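PDB 2EKC: tryptophan synthase alpha chain from Aquifex aeolicus, which probably carries out the aldol cleavage of indoleglycerol phosphate to indole and glyceraldehyde 3-phosphate, within the last step of tryptophan biosynthesis. Local coordinates for residues 18-32 / 230-244. Numbering follows the deposited sequence.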
loop_
_atom_site.group_PDB
_atom_site.type_symbol
_atom_site.label_atom_id
_atom_site.label_comp_id
_atom_site.label_asym_id
_atom_site.label_seq_id
_atom_site.Cartn_x
_atom_site.Cartn_y
_atom_site.Cartn_z
ATOM N N ALA A 18 -9.894 6.520 3.540
ATOM C CA ALA A 18 -9.532 5.448 2.624
ATOM C C ALA A 18 -9.157 4.142 3.307
ATOM O O ALA A 18 -8.562 4.138 4.382
ATOM C CB ALA A 18 -8.375 5.898 1.736
ATOM N N LEU A 19 -9.534 3.033 2.680
ATOM C CA LEU A 19 -9.158 1.718 3.178
ATOM C C LEU A 19 -8.135 1.228 2.163
ATOM O O LEU A 19 -8.443 1.100 0.973
ATOM C CB LEU A 19 -10.337 0.744 3.205
ATOM C CG LEU A 19 -9.886 -0.712 3.433
ATOM C CD1 LEU A 19 -9.075 -0.811 4.723
ATOM C CD2 LEU A 19 -11.087 -1.637 3.488
ATOM N N VAL A 20 -6.913 0.997 2.625
ATOM C CA VAL A 20 -5.841 0.513 1.762
ATOM C C VAL A 20 -5.654 -0.963 2.094
ATOM O O VAL A 20 -5.293 -1.299 3.219
ATOM C CB VAL A 20 -4.530 1.276 2.046
ATOM C CG1 VAL A 20 -3.424 0.772 1.146
ATOM C CG2 VAL A 20 -4.743 2.764 1.840
ATOM N N SER A 21 -5.915 -1.841 1.127
ATOM C CA SER A 21 -5.787 -3.279 1.347
ATOM C C SER A 21 -4.524 -3.832 0.710
ATOM O O SER A 21 -4.209 -3.542 -0.448
ATOM C CB SER A 21 -7.012 -4.013 0.795
ATOM O OG SER A 21 -8.191 -3.539 1.417
ATOM N N TYR A 22 -3.814 -4.647 1.478
ATOM C CA TYR A 22 -2.563 -5.236 1.040
ATOM C C TYR A 22 -2.653 -6.759 0.971
ATOM O O TYR A 22 -2.967 -7.420 1.964
ATOM C CB TYR A 22 -1.465 -4.769 2.013
ATOM C CG TYR A 22 -0.075 -5.346 1.842
ATOM C CD1 TYR A 22 0.431 -5.680 0.587
ATOM C CD2 TYR A 22 0.757 -5.514 2.953
ATOM C CE1 TYR A 22 1.735 -6.173 0.443
ATOM C CE2 TYR A 22 2.058 -6.000 2.821
ATOM C CZ TYR A 22 2.539 -6.330 1.566
ATOM O OH TYR A 22 3.820 -6.825 1.447
ATOM N N LEU A 23 -2.403 -7.304 -0.219
ATOM C CA LEU A 23 -2.417 -8.748 -0.450
ATOM C C LEU A 23 -1.172 -9.103 -1.260
ATOM O O LEU A 23 -0.614 -8.250 -1.950
ATOM C CB LEU A 23 -3.675 -9.176 -1.225
ATOM C CG LEU A 23 -5.011 -9.246 -0.476
ATOM C CD1 LEU A 23 -6.136 -9.550 -1.464
ATOM C CD2 LEU A 23 -4.941 -10.324 0.596
ATOM N N MET A 24 -0.744 -10.358 -1.175
ATOM C CA MET A 24 0.447 -10.829 -1.885
ATOM C C MET A 24 0.105 -11.641 -3.131
ATOM O O MET A 24 -0.702 -12.564 -3.072
ATOM C CB MET A 24 1.299 -11.691 -0.943
ATOM C CG MET A 24 2.584 -12.227 -1.565
ATOM S SD MET A 24 3.834 -10.937 -1.746
ATOM C CE MET A 24 4.165 -10.591 -0.036
ATOM N N VAL A 25 0.724 -11.303 -4.258
ATOM C CA VAL A 25 0.471 -12.040 -5.490
ATOM C C VAL A 25 1.066 -13.434 -5.355
ATOM O O VAL A 25 2.235 -13.574 -5.010
ATOM C CB VAL A 25 1.130 -11.378 -6.720
ATOM C CG1 VAL A 25 0.875 -12.241 -7.957
ATOM C CG2 VAL A 25 0.576 -9.972 -6.932
ATOM N N GLY A 26 0.257 -14.459 -5.611
ATOM C CA GLY A 26 0.756 -15.820 -5.529
ATOM C C GLY A 26 0.549 -16.548 -4.212
ATOM O O GLY A 26 0.962 -17.698 -4.077
ATOM N N TYR A 27 -0.077 -15.896 -3.237
ATOM C CA TYR A 27 -0.323 -16.533 -1.941
ATOM C C TYR A 27 -1.813 -16.686 -1.677
ATOM O O TYR A 27 -2.554 -15.707 -1.730
ATOM C CB TYR A 27 0.276 -15.712 -0.796
ATOM C CG TYR A 27 -0.023 -16.308 0.563
ATOM C CD1 TYR A 27 0.628 -17.465 0.998
ATOM C CD2 TYR A 27 -0.988 -15.742 1.397
ATOM C CE1 TYR A 27 0.323 -18.049 2.232
ATOM C CE2 TYR A 27 -1.304 -16.317 2.638
ATOM C CZ TYR A 27 -0.643 -17.471 3.045
ATOM O OH TYR A 27 -0.952 -18.043 4.258
ATOM N N PRO A 28 -2.270 -17.908 -1.351
ATOM C CA PRO A 28 -1.503 -19.150 -1.214
ATOM C C PRO A 28 -1.079 -19.739 -2.561
ATOM O O PRO A 28 -0.271 -20.665 -2.611
ATOM C CB PRO A 28 -2.457 -20.055 -0.439
ATOM C CG PRO A 28 -3.798 -19.600 -0.911
ATOM C CD PRO A 28 -3.652 -18.101 -0.880
ATOM N N ASP A 29 -1.641 -19.189 -3.636
ATOM C CA ASP A 29 -1.342 -19.584 -5.016
ATOM C C ASP A 29 -1.883 -18.459 -5.894
ATOM O O ASP A 29 -2.711 -17.670 -5.437
ATOM C CB ASP A 29 -1.994 -20.930 -5.371
ATOM C CG ASP A 29 -3.509 -20.914 -5.229
ATOM O OD1 ASP A 29 -4.190 -20.314 -6.082
ATOM O OD2 ASP A 29 -4.017 -21.502 -4.255
ATOM N N TYR A 30 -1.417 -18.360 -7.137
ATOM C CA TYR A 30 -1.868 -17.278 -8.012
ATOM C C TYR A 30 -3.385 -17.150 -8.112
ATOM O O TYR A 30 -3.934 -16.086 -7.840
ATOM C CB TYR A 30 -1.292 -17.424 -9.426
ATOM C CG TYR A 30 -1.565 -16.210 -10.295
ATOM C CD1 TYR A 30 -0.720 -15.100 -10.261
ATOM C CD2 TYR A 30 -2.694 -16.150 -11.111
ATOM C CE1 TYR A 30 -0.996 -13.958 -11.018
ATOM C CE2 TYR A 30 -2.982 -15.013 -11.870
ATOM C CZ TYR A 30 -2.127 -13.922 -11.817
ATOM O OH TYR A 30 -2.412 -12.795 -12.554
ATOM N N GLU A 31 -4.057 -18.232 -8.502
ATOM C CA GLU A 31 -5.515 -18.221 -8.652
ATOM C C GLU A 31 -6.247 -17.716 -7.407
ATOM O O GLU A 31 -7.092 -16.826 -7.496
ATOM C CB GLU A 31 -6.023 -19.619 -9.011
ATOM C CG GLU A 31 -7.536 -19.686 -9.194
ATOM C CD GLU A 31 -8.025 -21.061 -9.628
ATOM O OE1 GLU A 31 -7.727 -22.052 -8.926
ATOM O OE2 GLU A 31 -8.715 -21.147 -10.669
ATOM N N THR A 32 -5.922 -18.287 -6.251
ATOM C CA THR A 32 -6.551 -17.880 -5.002
ATOM C C THR A 32 -6.277 -16.408 -4.691
ATOM O O THR A 32 -7.176 -15.687 -4.266
ATOM C CB THR A 32 -6.056 -18.745 -3.828
ATOM O OG1 THR A 32 -6.316 -20.125 -4.108
ATOM C CG2 THR A 32 -6.763 -18.352 -2.535
ATOM N N GLY A 230 -6.585 7.718 6.030
ATOM C CA GLY A 230 -6.814 6.341 5.640
ATOM C C GLY A 230 -6.044 5.354 6.493
ATOM O O GLY A 230 -5.129 5.726 7.234
ATOM N N VAL A 231 -6.425 4.085 6.393
ATOM C CA VAL A 231 -5.760 3.032 7.148
ATOM C C VAL A 231 -5.347 1.900 6.218
ATOM O O VAL A 231 -6.029 1.599 5.236
ATOM C CB VAL A 231 -6.675 2.469 8.252
ATOM C CG1 VAL A 231 -7.092 3.588 9.193
ATOM C CG2 VAL A 231 -7.890 1.811 7.638
ATOM N N VAL A 232 -4.220 1.277 6.540
ATOM C CA VAL A 232 -3.696 0.179 5.748
ATOM C C VAL A 232 -3.875 -1.127 6.511
ATOM O O VAL A 232 -3.500 -1.227 7.681
ATOM C CB VAL A 232 -2.196 0.388 5.455
ATOM C CG1 VAL A 232 -1.690 -0.693 4.513
ATOM C CG2 VAL A 232 -1.977 1.777 4.864
ATOM N N VAL A 233 -4.468 -2.115 5.848
ATOM C CA VAL A 233 -4.695 -3.430 6.447
ATOM C C VAL A 233 -4.026 -4.453 5.539
ATOM O O VAL A 233 -4.224 -4.427 4.329
ATOM C CB VAL A 233 -6.199 -3.749 6.538
ATOM C CG1 VAL A 233 -6.414 -5.094 7.219
ATOM C CG2 VAL A 233 -6.910 -2.636 7.299
ATOM N N GLY A 234 -3.234 -5.344 6.125
ATOM C CA GLY A 234 -2.546 -6.348 5.335
ATOM C C GLY A 234 -2.534 -7.737 5.953
ATOM O O GLY A 234 -3.171 -8.650 5.430
ATOM N N SER A 235 -1.830 -7.900 7.071
ATOM C CA SER A 235 -1.742 -9.210 7.707
ATOM C C SER A 235 -3.089 -9.879 7.941
ATOM O O SER A 235 -3.240 -11.070 7.673
ATOM C CB SER A 235 -0.961 -9.123 9.024
ATOM O OG SER A 235 -1.571 -8.211 9.923
ATOM N N ALA A 236 -4.070 -9.125 8.428
ATOM C CA ALA A 236 -5.390 -9.694 8.686
ATOM C C ALA A 236 -6.026 -10.256 7.416
ATOM O O ALA A 236 -6.724 -11.272 7.456
ATOM C CB ALA A 236 -6.303 -8.644 9.304
ATOM N N LEU A 237 -5.793 -9.593 6.289
ATOM C CA LEU A 237 -6.354 -10.055 5.026
ATOM C C LEU A 237 -5.604 -11.290 4.538
ATOM O O LEU A 237 -6.214 -12.267 4.100
ATOM C CB LEU A 237 -6.271 -8.950 3.964
ATOM C CG LEU A 237 -6.859 -7.579 4.326
ATOM C CD1 LEU A 237 -6.737 -6.667 3.125
ATOM C CD2 LEU A 237 -8.330 -7.711 4.752
ATOM N N VAL A 238 -4.279 -11.239 4.626
ATOM C CA VAL A 238 -3.425 -12.334 4.179
ATOM C C VAL A 238 -3.744 -13.643 4.902
ATOM O O VAL A 238 -3.791 -14.709 4.283
ATOM C CB VAL A 238 -1.934 -11.957 4.368
ATOM C CG1 VAL A 238 -1.034 -13.148 4.099
ATOM C CG2 VAL A 238 -1.588 -10.820 3.432
ATOM N N LYS A 239 -3.984 -13.552 6.206
ATOM C CA LYS A 239 -4.317 -14.719 7.022
ATOM C C LYS A 239 -5.523 -15.467 6.446
ATOM O O LYS A 239 -5.492 -16.690 6.269
ATOM C CB LYS A 239 -4.626 -14.266 8.451
ATOM C CG LYS A 239 -5.188 -15.350 9.354
ATOM C CD LYS A 239 -5.378 -14.819 10.770
ATOM C CE LYS A 239 -6.032 -15.866 11.658
ATOM N NZ LYS A 239 -5.930 -15.519 13.102
ATOM N N LEU A 240 -6.582 -14.723 6.151
ATOM C CA LEU A 240 -7.799 -15.307 5.597
ATOM C C LEU A 240 -7.544 -15.891 4.214
ATOM O O LEU A 240 -8.045 -16.963 3.880
ATOM C CB LEU A 240 -8.902 -14.249 5.532
ATOM C CG LEU A 240 -9.392 -13.786 6.906
ATOM C CD1 LEU A 240 -10.406 -12.665 6.748
ATOM C CD2 LEU A 240 -10.001 -14.979 7.655
ATOM N N ALA A 241 -6.760 -15.184 3.410
ATOM C CA ALA A 241 -6.429 -15.659 2.073
ATOM C C ALA A 241 -5.681 -16.992 2.148
ATOM O O ALA A 241 -5.850 -17.859 1.285
ATOM C CB ALA A 241 -5.584 -14.618 1.346
ATOM N N GLY A 242 -4.866 -17.156 3.188
ATOM C CA GLY A 242 -4.106 -18.381 3.362
ATOM C C GLY A 242 -4.943 -19.648 3.439
ATOM O O GLY A 242 -4.487 -20.721 3.042
ATOM N N GLN A 243 -6.162 -19.530 3.961
ATOM C CA GLN A 243 -7.071 -20.667 4.074
ATOM C C GLN A 243 -8.155 -20.576 3.006
ATOM O O GLN A 243 -9.178 -21.243 3.101
ATOM C CB GLN A 243 -7.752 -20.689 5.444
ATOM C CG GLN A 243 -6.839 -20.934 6.629
ATOM C CD GLN A 243 -7.613 -20.935 7.941
ATOM O OE1 GLN A 243 -8.443 -21.812 8.186
ATOM N NE2 GLN A 243 -7.357 -19.941 8.778
ATOM N N LYS A 244 -7.933 -19.730 2.006
ATOM C CA LYS A 244 -8.894 -19.545 0.922
ATOM C C LYS A 244 -10.278 -19.148 1.444
ATOM O O LYS A 244 -11.298 -19.514 0.859
ATOM C CB LYS A 244 -8.997 -20.831 0.089
ATOM C CG LYS A 244 -7.658 -21.311 -0.453
ATOM C CD LYS A 244 -7.790 -22.614 -1.220
ATOM C CE LYS A 244 -6.426 -23.128 -1.660
ATOM N NZ LYS A 244 -6.519 -24.442 -2.355
#
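Val-20 and Val-232 face each other where the first and last strands of a TIM barrel, 18-24 and 230-233, meet and close the eight-stranded parallel sheet. The seam illustrates how such a barrel is sealed: four backbone hydrogen bonds join the strands, and Val-20 uses both its amide and its carbonyl, donating to Val-231 O and, through Val-20 O, accepting from Val-233 N at 2.9 Å. Toward the interior, Val-20 CB lies 3.8 Å from Val-232 CG2, and both valines also touch Glu-49, a predicted catalytic proton acceptor, as does the neighbouring Tyr-22. On the outer face Leu-19 CD1 reaches Val-233 CG2 at 3.8 Å, beneath helix 246-258.

Past Gly-234, the N-cap of helix 235-242, packing takes over from hydrogen bonding. Leu-237 sets CD1 against Ser-21 CB at 3.5 Å, while Leu-23 brings CD2 across Leu-237 CB. With CG anti to the backbone N (chi1 177°), the Tyr-27 ring extends to the helix, its edge meeting Val-238 O in plane, 3.4 Å from CE2; Val-238 CG1 is about as near, and the hydroxyl comes close to Gly-242 CA. Replacing Tyr-27 with an alanine would probably open a gap beside Val-238 and Gly-242 and leave Pro-28 CB without the ring rim it rests above.

The strand pairing and the buried Leu-23, Leu-237 and Val-238 make the tight part; the far end is looser and borders solvent. There Lys-244, the C-prime residue of a Schellman motif, runs its extended chain past Thr-32 without forming a salt bridge: NZ stops 4.3 Å from Asp-29 OD2, an oxygen that instead accepts from Thr-32 OG1 at 2.7 Å.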